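Local atomic coordinates of benzoylformate decarboxylase (Mycobacterium smegmatis, PDB entry 4Q9D), a protein that belongs to the thiamine-pyrophosphate-dependent enzyme family, carries a bound magnesium ion, and assembles from four copies of a chain with three parallel-sheet regions. Residues 15-20 against 174-179; 143-148 against 155-160; 10-15 against 36-41. One frame throughout, in Å; residues are numbered along the deposited sequence.

Contact 1 (15-20 against 174-179). With FMT (formic acid), chain G.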
# COMPACT_ATOMS: atom_id res chain seq x y z
N LEU B 15 -6.87 25.03 15.30
CA LEU B 15 -5.72 25.42 14.49
C LEU B 15 -5.10 26.70 15.08
O LEU B 15 -3.88 26.80 15.23
CB LEU B 15 -6.15 25.64 13.02
CG LEU B 15 -6.57 24.38 12.23
CD1 LEU B 15 -6.95 24.75 10.82
CD2 LEU B 15 -5.41 23.32 12.22
N ARG B 16 -5.94 27.68 15.41
CA ARG B 16 -5.43 28.93 16.03
C ARG B 16 -4.66 28.63 17.31
O ARG B 16 -3.55 29.13 17.49
CB ARG B 16 -6.58 29.93 16.30
CG ARG B 16 -6.14 31.30 16.86
CD ARG B 16 -7.38 32.20 17.17
NE ARG B 16 -8.07 32.55 15.93
CZ ARG B 16 -9.24 32.05 15.55
NH1 ARG B 16 -9.89 31.18 16.34
NH2 ARG B 16 -9.77 32.44 14.40
N LYS B 17 -5.24 27.83 18.21
CA LYS B 17 -4.55 27.47 19.47
C LYS B 17 -3.22 26.77 19.23
O LYS B 17 -2.28 26.95 19.99
CB LYS B 17 -5.43 26.59 20.36
CG LYS B 17 -6.71 27.32 20.85
CD LYS B 17 -7.63 26.39 21.64
CE LYS B 17 -8.98 27.04 21.92
NZ LYS B 17 -9.94 26.05 22.47
N LEU B 18 -3.14 25.97 18.16
CA LEU B 18 -1.92 25.23 17.83
C LEU B 18 -0.89 26.11 17.14
O LEU B 18 0.27 25.71 16.99
CB LEU B 18 -2.25 24.03 16.92
CG LEU B 18 -3.11 22.95 17.58
CD1 LEU B 18 -3.31 21.77 16.65
CD2 LEU B 18 -2.42 22.50 18.86
N GLY B 19 -1.31 27.29 16.69
CA GLY B 19 -0.41 28.19 15.98
C GLY B 19 -0.40 27.96 14.48
O GLY B 19 0.38 28.58 13.74
N LEU B 20 -1.29 27.08 14.01
CA LEU B 20 -1.38 26.77 12.58
C LEU B 20 -2.25 27.78 11.84
O LEU B 20 -3.33 27.43 11.37
CB LEU B 20 -1.93 25.36 12.37
CG LEU B 20 -1.03 24.21 12.86
CD1 LEU B 20 -1.79 22.89 12.82
CD2 LEU B 20 0.22 24.13 12.00
N ALA B 174 -12.70 21.29 20.38
CA ALA B 174 -11.68 20.25 20.24
C ALA B 174 -10.71 20.30 21.40
O ALA B 174 -10.27 21.39 21.78
CB ALA B 174 -10.94 20.46 18.93
N ALA B 175 -10.35 19.14 21.96
CA ALA B 175 -9.34 19.08 23.00
C ALA B 175 -8.00 19.54 22.43
O ALA B 175 -7.68 19.28 21.26
CB ALA B 175 -9.21 17.65 23.54
N VAL B 176 -7.24 20.27 23.24
CA VAL B 176 -5.96 20.81 22.83
C VAL B 176 -4.91 20.00 23.56
O VAL B 176 -4.89 19.94 24.79
CB VAL B 176 -5.85 22.32 23.20
CG1 VAL B 176 -4.53 22.94 22.66
CG2 VAL B 176 -7.04 23.09 22.65
N ARG B 177 -4.05 19.33 22.81
CA ARG B 177 -3.04 18.50 23.45
C ARG B 177 -1.69 19.05 23.13
O ARG B 177 -1.56 19.85 22.20
CB ARG B 177 -3.13 17.07 22.94
CG ARG B 177 -4.46 16.43 23.25
CD ARG B 177 -4.35 14.93 22.96
NE ARG B 177 -4.42 14.59 21.53
CZ ARG B 177 -3.51 13.87 20.87
NH1 ARG B 177 -2.41 13.45 21.49
NH2 ARG B 177 -3.70 13.56 19.60
N SER B 178 -0.68 18.60 23.87
CA SER B 178 0.71 18.90 23.56
C SER B 178 1.50 17.61 23.63
O SER B 178 1.15 16.71 24.38
CB SER B 178 1.30 19.96 24.53
OG SER B 178 1.46 19.42 25.85
N VAL B 179 2.58 17.52 22.84
CA VAL B 179 3.38 16.30 22.73
C VAL B 179 4.89 16.59 22.92
O VAL B 179 5.31 17.74 22.84
CB VAL B 179 3.15 15.63 21.35
CG1 VAL B 179 1.67 15.27 21.20
CG2 VAL B 179 3.59 16.57 20.18
C FMT G . 4.06 20.33 21.00
O1 FMT G . 4.10 21.26 20.17
O2 FMT G . 2.98 19.90 21.43
O HOH W 1 -9.97 23.94 20.61
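K17 and L18, from the last turn of helix 7-18, meet V176 in the loop that follows strand 157-162, and the two methyls of V176 divide the work. Apolar packing brings CD of K17 to 3.5 Å from CG2 of V176, the extended lysine chain running across the valine at about a right angle. Because CG1 of V176 is anti to its backbone N (chi1 -175°), CG2 is left beside that nitrogen to meet the lysine, while CG1 approaches CD2 of L18 at a looser 4.4 Å.

The polar link between the segments runs through water. The lysine chain continues past V176 until NZ of K17 donates to a water at 2.8 Å, and this water in turn donates to O of A174, also at 2.8 Å.

Backbone bonds close the helix in a Schellman motif, with N of G19 returning to O of R16 and N of L20 to O of L15. On the loop, R177 directs its guanidinium group to A306 of the second subunit, and S178 OG bonds to D312 there. The loop also binds a ligand directly: N of V179 gives a nearly straight bond to O2 of a formic acid molecule, probably from the crystallisation liquor (2.8 Å, 168°).

The result is a junction of methylene and methyl groups with a water-bridged polar margin: the lysine contributes its aliphatic length to packing and probably keeps its charge at the hydrated surface.

Contact 2 (143-148 against 155-160). With FMT (formic acid), chain G.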
# COMPACT_ATOMS: atom_id res chain seq x y z
N MET B 143 -5.73 17.35 15.40
CA MET B 143 -4.87 17.35 16.59
C MET B 143 -3.89 16.20 16.47
O MET B 143 -2.71 16.31 16.79
CB MET B 143 -5.71 17.19 17.88
CG MET B 143 -4.84 17.25 19.15
SD MET B 143 -4.15 18.91 19.38
CE MET B 143 -2.40 18.59 19.08
N GLN B 144 -4.41 15.07 16.00
CA GLN B 144 -3.60 13.89 15.82
C GLN B 144 -2.54 14.13 14.72
O GLN B 144 -1.35 13.70 14.86
CB GLN B 144 -4.54 12.71 15.51
CG GLN B 144 -3.88 11.38 15.38
CD GLN B 144 -4.87 10.19 15.37
OE1 GLN B 144 -4.58 9.19 14.75
NE2 GLN B 144 -5.98 10.28 16.12
N ALA B 145 -2.93 14.82 13.64
CA ALA B 145 -1.98 15.08 12.56
C ALA B 145 -0.79 15.86 13.12
O ALA B 145 0.37 15.54 12.84
CB ALA B 145 -2.61 15.83 11.40
N TYR B 146 -1.10 16.89 13.92
CA TYR B 146 -0.09 17.72 14.58
C TYR B 146 0.78 16.87 15.51
O TYR B 146 1.99 17.01 15.52
CB TYR B 146 -0.78 18.85 15.40
CG TYR B 146 0.16 19.76 16.21
CD1 TYR B 146 0.44 21.06 15.80
CD2 TYR B 146 0.72 19.32 17.41
CE1 TYR B 146 1.26 21.89 16.54
CE2 TYR B 146 1.56 20.14 18.16
CZ TYR B 146 1.83 21.42 17.72
OH TYR B 146 2.65 22.24 18.46
N ALA B 147 0.15 16.00 16.30
CA ALA B 147 0.90 15.12 17.18
C ALA B 147 1.89 14.23 16.42
O ALA B 147 3.06 14.09 16.83
CB ALA B 147 -0.07 14.25 18.03
N VAL B 148 1.45 13.65 15.31
CA VAL B 148 2.33 12.75 14.56
C VAL B 148 3.48 13.54 13.90
O VAL B 148 4.62 13.15 14.00
CB VAL B 148 1.61 11.94 13.49
CG1 VAL B 148 2.65 11.13 12.62
CG2 VAL B 148 0.53 11.01 14.12
N GLY B 155 8.06 15.05 10.57
CA GLY B 155 7.84 14.76 9.17
C GLY B 155 6.43 15.10 8.74
O GLY B 155 5.58 15.47 9.55
N PRO B 156 6.17 15.00 7.43
CA PRO B 156 4.86 15.42 6.93
C PRO B 156 3.80 14.35 7.13
O PRO B 156 4.10 13.14 7.17
CB PRO B 156 5.12 15.65 5.43
CG PRO B 156 6.25 14.64 5.11
CD PRO B 156 7.12 14.66 6.35
N VAL B 157 2.55 14.78 7.26
CA VAL B 157 1.44 13.83 7.36
C VAL B 157 0.34 14.26 6.41
O VAL B 157 0.31 15.41 5.96
CB VAL B 157 0.91 13.73 8.81
CG1 VAL B 157 2.05 13.32 9.77
CG2 VAL B 157 0.30 15.05 9.23
N PHE B 158 -0.58 13.33 6.09
CA PHE B 158 -1.63 13.60 5.12
C PHE B 158 -3.04 13.35 5.71
O PHE B 158 -3.31 12.29 6.31
CB PHE B 158 -1.43 12.75 3.85
CG PHE B 158 -2.49 12.95 2.79
CD1 PHE B 158 -2.47 14.07 1.96
CD2 PHE B 158 -3.48 12.01 2.60
CE1 PHE B 158 -3.44 14.24 0.95
CE2 PHE B 158 -4.47 12.19 1.63
CZ PHE B 158 -4.46 13.30 0.81
N LEU B 159 -3.93 14.30 5.51
CA LEU B 159 -5.32 14.18 5.95
C LEU B 159 -6.22 14.50 4.79
O LEU B 159 -6.10 15.57 4.20
CB LEU B 159 -5.63 15.21 7.03
CG LEU B 159 -5.62 14.83 8.50
CD1 LEU B 159 -6.04 16.08 9.28
CD2 LEU B 159 -6.61 13.70 8.75
N SER B 160 -7.12 13.58 4.48
CA SER B 160 -8.08 13.75 3.40
C SER B 160 -9.44 14.04 4.04
O SER B 160 -9.87 13.26 4.90
CB SER B 160 -8.19 12.45 2.63
OG SER B 160 -9.06 12.62 1.53
C FMT G . 4.06 20.33 21.00
O1 FMT G . 4.10 21.26 20.17
O2 FMT G . 2.98 19.90 21.43
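A145 and V148 on helix 138-150 rest on V157 and L159 of strand 157-162, the second half of a beta-alpha-beta unit that begins with strand 128-130. The axes of helix 143-148 and strand 157-160 approach to 8.8 Å and run almost antiparallel (167°), a close spacing that the small A145 side chain suits.

CB of A145 points at the strand and meets two residues whose side chains project from the same face of it: CG2 of V157 at 3.7 Å and CD1 of L159 at 4.0 Å. One turn along, V148 and V157 cross obliquely, their CG1 methyls meeting at 3.6 Å. V157 reaches both helix residues by splitting its branches: CG1 is anti to the carbonyl carbon (chi1 -57°) and faces V148, while CG2, between N and the carbonyl carbon, goes to A145. The contact is buried and wholly apolar in its side chains; W128 of the neighbouring strand also packs on A145 and V148.

Y146 leaves the helix away from the strand and packs on L18 of helix 7-18; its hydroxyl meets O1 of a formic acid molecule, at a modelled separation too short to be taken literally.

Closest to the helix backbone is CG2 of V157, which lies 3.6 Å from the carbonyl O of A145.

Contact 3 (10-15 against 36-41)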
# COMPACT_ATOMS: atom_id res chain seq x y z
N VAL B 10 -14.99 24.76 15.07
CA VAL B 10 -14.12 24.27 16.11
C VAL B 10 -12.74 23.85 15.56
O VAL B 10 -11.75 23.85 16.31
CB VAL B 10 -14.78 23.14 16.96
CG1 VAL B 10 -16.21 23.57 17.40
CG2 VAL B 10 -14.84 21.85 16.21
N THR B 11 -12.65 23.50 14.28
CA THR B 11 -11.35 23.08 13.73
C THR B 11 -10.43 24.31 13.60
O THR B 11 -9.29 24.28 14.04
CB THR B 11 -11.47 22.39 12.37
OG1 THR B 11 -12.24 21.20 12.51
CG2 THR B 11 -10.07 22.01 11.84
N TYR B 12 -10.94 25.38 13.00
CA TYR B 12 -10.16 26.62 12.95
C TYR B 12 -9.82 27.14 14.35
O TYR B 12 -8.71 27.62 14.58
CB TYR B 12 -10.91 27.68 12.14
CG TYR B 12 -10.67 27.55 10.66
CD1 TYR B 12 -9.51 28.08 10.08
CD2 TYR B 12 -11.56 26.86 9.84
CE1 TYR B 12 -9.27 27.96 8.72
CE2 TYR B 12 -11.34 26.74 8.48
CZ TYR B 12 -10.19 27.29 7.92
OH TYR B 12 -9.95 27.20 6.56
N ASP B 13 -10.75 27.01 15.30
CA ASP B 13 -10.42 27.37 16.68
C ASP B 13 -9.23 26.56 17.20
O ASP B 13 -8.38 27.09 17.89
CB ASP B 13 -11.62 27.17 17.62
CG ASP B 13 -12.70 28.27 17.44
OD1 ASP B 13 -12.41 29.28 16.78
OD2 ASP B 13 -13.82 28.11 17.95
N LEU B 14 -9.18 25.27 16.88
CA LEU B 14 -8.07 24.43 17.33
C LEU B 14 -6.78 24.84 16.61
O LEU B 14 -5.73 24.98 17.23
CB LEU B 14 -8.35 22.94 17.06
CG LEU B 14 -7.16 22.00 17.24
CD1 LEU B 14 -6.75 21.96 18.72
CD2 LEU B 14 -7.56 20.61 16.77
N LEU B 15 -6.87 25.03 15.30
CA LEU B 15 -5.72 25.42 14.49
C LEU B 15 -5.10 26.70 15.08
O LEU B 15 -3.88 26.80 15.23
CB LEU B 15 -6.15 25.64 13.02
CG LEU B 15 -6.57 24.38 12.23
CD1 LEU B 15 -6.95 24.75 10.82
CD2 LEU B 15 -5.41 23.32 12.22
N ARG B 36 -13.96 28.45 2.89
CA ARG B 36 -15.05 29.40 3.06
C ARG B 36 -15.02 30.03 4.47
O ARG B 36 -14.73 29.34 5.45
CB ARG B 36 -16.39 28.68 2.84
CG ARG B 36 -17.53 29.57 2.38
CD ARG B 36 -18.55 28.80 1.53
NE ARG B 36 -19.07 27.61 2.22
CZ ARG B 36 -19.31 26.44 1.61
NH1 ARG B 36 -19.08 26.31 0.31
NH2 ARG B 36 -19.78 25.41 2.31
N ASP B 37 -15.31 31.32 4.58
CA ASP B 37 -15.28 31.99 5.88
C ASP B 37 -13.93 31.82 6.57
O ASP B 37 -13.87 31.59 7.77
CB ASP B 37 -16.34 31.43 6.81
CG ASP B 37 -17.72 31.90 6.43
OD1 ASP B 37 -17.82 33.08 6.07
OD2 ASP B 37 -18.67 31.08 6.48
N PHE B 38 -12.88 31.86 5.78
CA PHE B 38 -11.53 31.75 6.30
C PHE B 38 -11.39 32.85 7.37
O PHE B 38 -11.65 34.01 7.08
CB PHE B 38 -10.58 32.01 5.11
CG PHE B 38 -9.16 31.63 5.35
CD1 PHE B 38 -8.78 30.29 5.45
CD2 PHE B 38 -8.17 32.62 5.39
CE1 PHE B 38 -7.44 29.93 5.63
CE2 PHE B 38 -6.82 32.28 5.55
CZ PHE B 38 -6.45 30.94 5.67
N PRO B 39 -10.94 32.49 8.59
CA PRO B 39 -10.84 33.51 9.66
C PRO B 39 -9.93 34.67 9.30
O PRO B 39 -8.92 34.51 8.59
CB PRO B 39 -10.25 32.73 10.83
CG PRO B 39 -10.64 31.31 10.58
CD PRO B 39 -10.51 31.17 9.08
N GLU B 40 -10.31 35.84 9.79
CA GLU B 40 -9.63 37.09 9.46
C GLU B 40 -8.18 37.15 9.95
O GLU B 40 -7.32 37.78 9.34
CB GLU B 40 -10.43 38.28 10.03
CG GLU B 40 -9.94 39.63 9.56
CD GLU B 40 -10.03 39.77 8.05
OE1 GLU B 40 -10.92 39.12 7.45
OE2 GLU B 40 -9.21 40.52 7.47
N ASP B 41 -7.89 36.47 11.06
CA ASP B 41 -6.54 36.49 11.61
C ASP B 41 -5.66 35.36 11.02
O ASP B 41 -4.51 35.19 11.44
CB ASP B 41 -6.62 36.34 13.13
CG ASP B 41 -7.32 35.05 13.55
OD1 ASP B 41 -8.33 34.69 12.91
OD2 ASP B 41 -6.87 34.37 14.49
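Y12, in the middle of helix 7-18, is met by P39 over one face of its ring and by F38 near its hydroxyl, both from the loop between helix 32-35 and strand 43-46. The principal interaction is a CH-pi contact. CD of P39 sits 3.8 Å from the ring centroid, 29° off the normal, and its shortest approach is 3.4 Å to CD1 of Y12. The neighbouring CG of the proline lies 3.5 Å from that same ring carbon, which places the CD-CG bond of P39 over the tyrosine face.

The contact with F38 is plain edge packing against the hydroxyl end. F38 leaves its backbone pointing away from the helix, but with CG anti to N (chi1 -166°) its ring stands across the end of the tyrosine side chain, at about a right angle. OH of Y12 approaches the phenylalanine at its edge, near the ring plane, 3.5 Å from CD1. F42 meets Y12 edge-to-face.

The Y12 hydroxyl is also hydrogen-bonded to O of F34, in helix 32-35. At the periphery, R36 forms a salt bridge with D167, and P480 of the fourth subunit packs on F38.

Chemically, the arrangement is consistent with a weak attraction between the slightly positive hydrogens on proline CD, which is bonded to an amide nitrogen, and the tyrosine face, while the buried ring's one polar atom is satisfied by a backbone carbonyl.

How the contacts relate
All three contacts belong to the region built round the first parallel sheet, on the same side of the chain's centre. Helix 7-18 serves two of them: contact 3 uses its middle, contact 1 its last turn, and L15 is common to both segments. Their centres lie about 12 Å apart, as do those of contacts 1 and 2, while contacts 2 and 3 are about 18 Å apart. Along the chain, contact 3 closes before contact 2 opens, contact 2 nests inside the loop closed by contact 1, and contacts 1 and 3 interleave. A salt bridge from R16 to D41 ties contact 1 to contact 3, and R177 packs on M143 of contact 2. Segment 174-179 thus packs against both helix 7-18 and helix 138-150 while touching the second subunit.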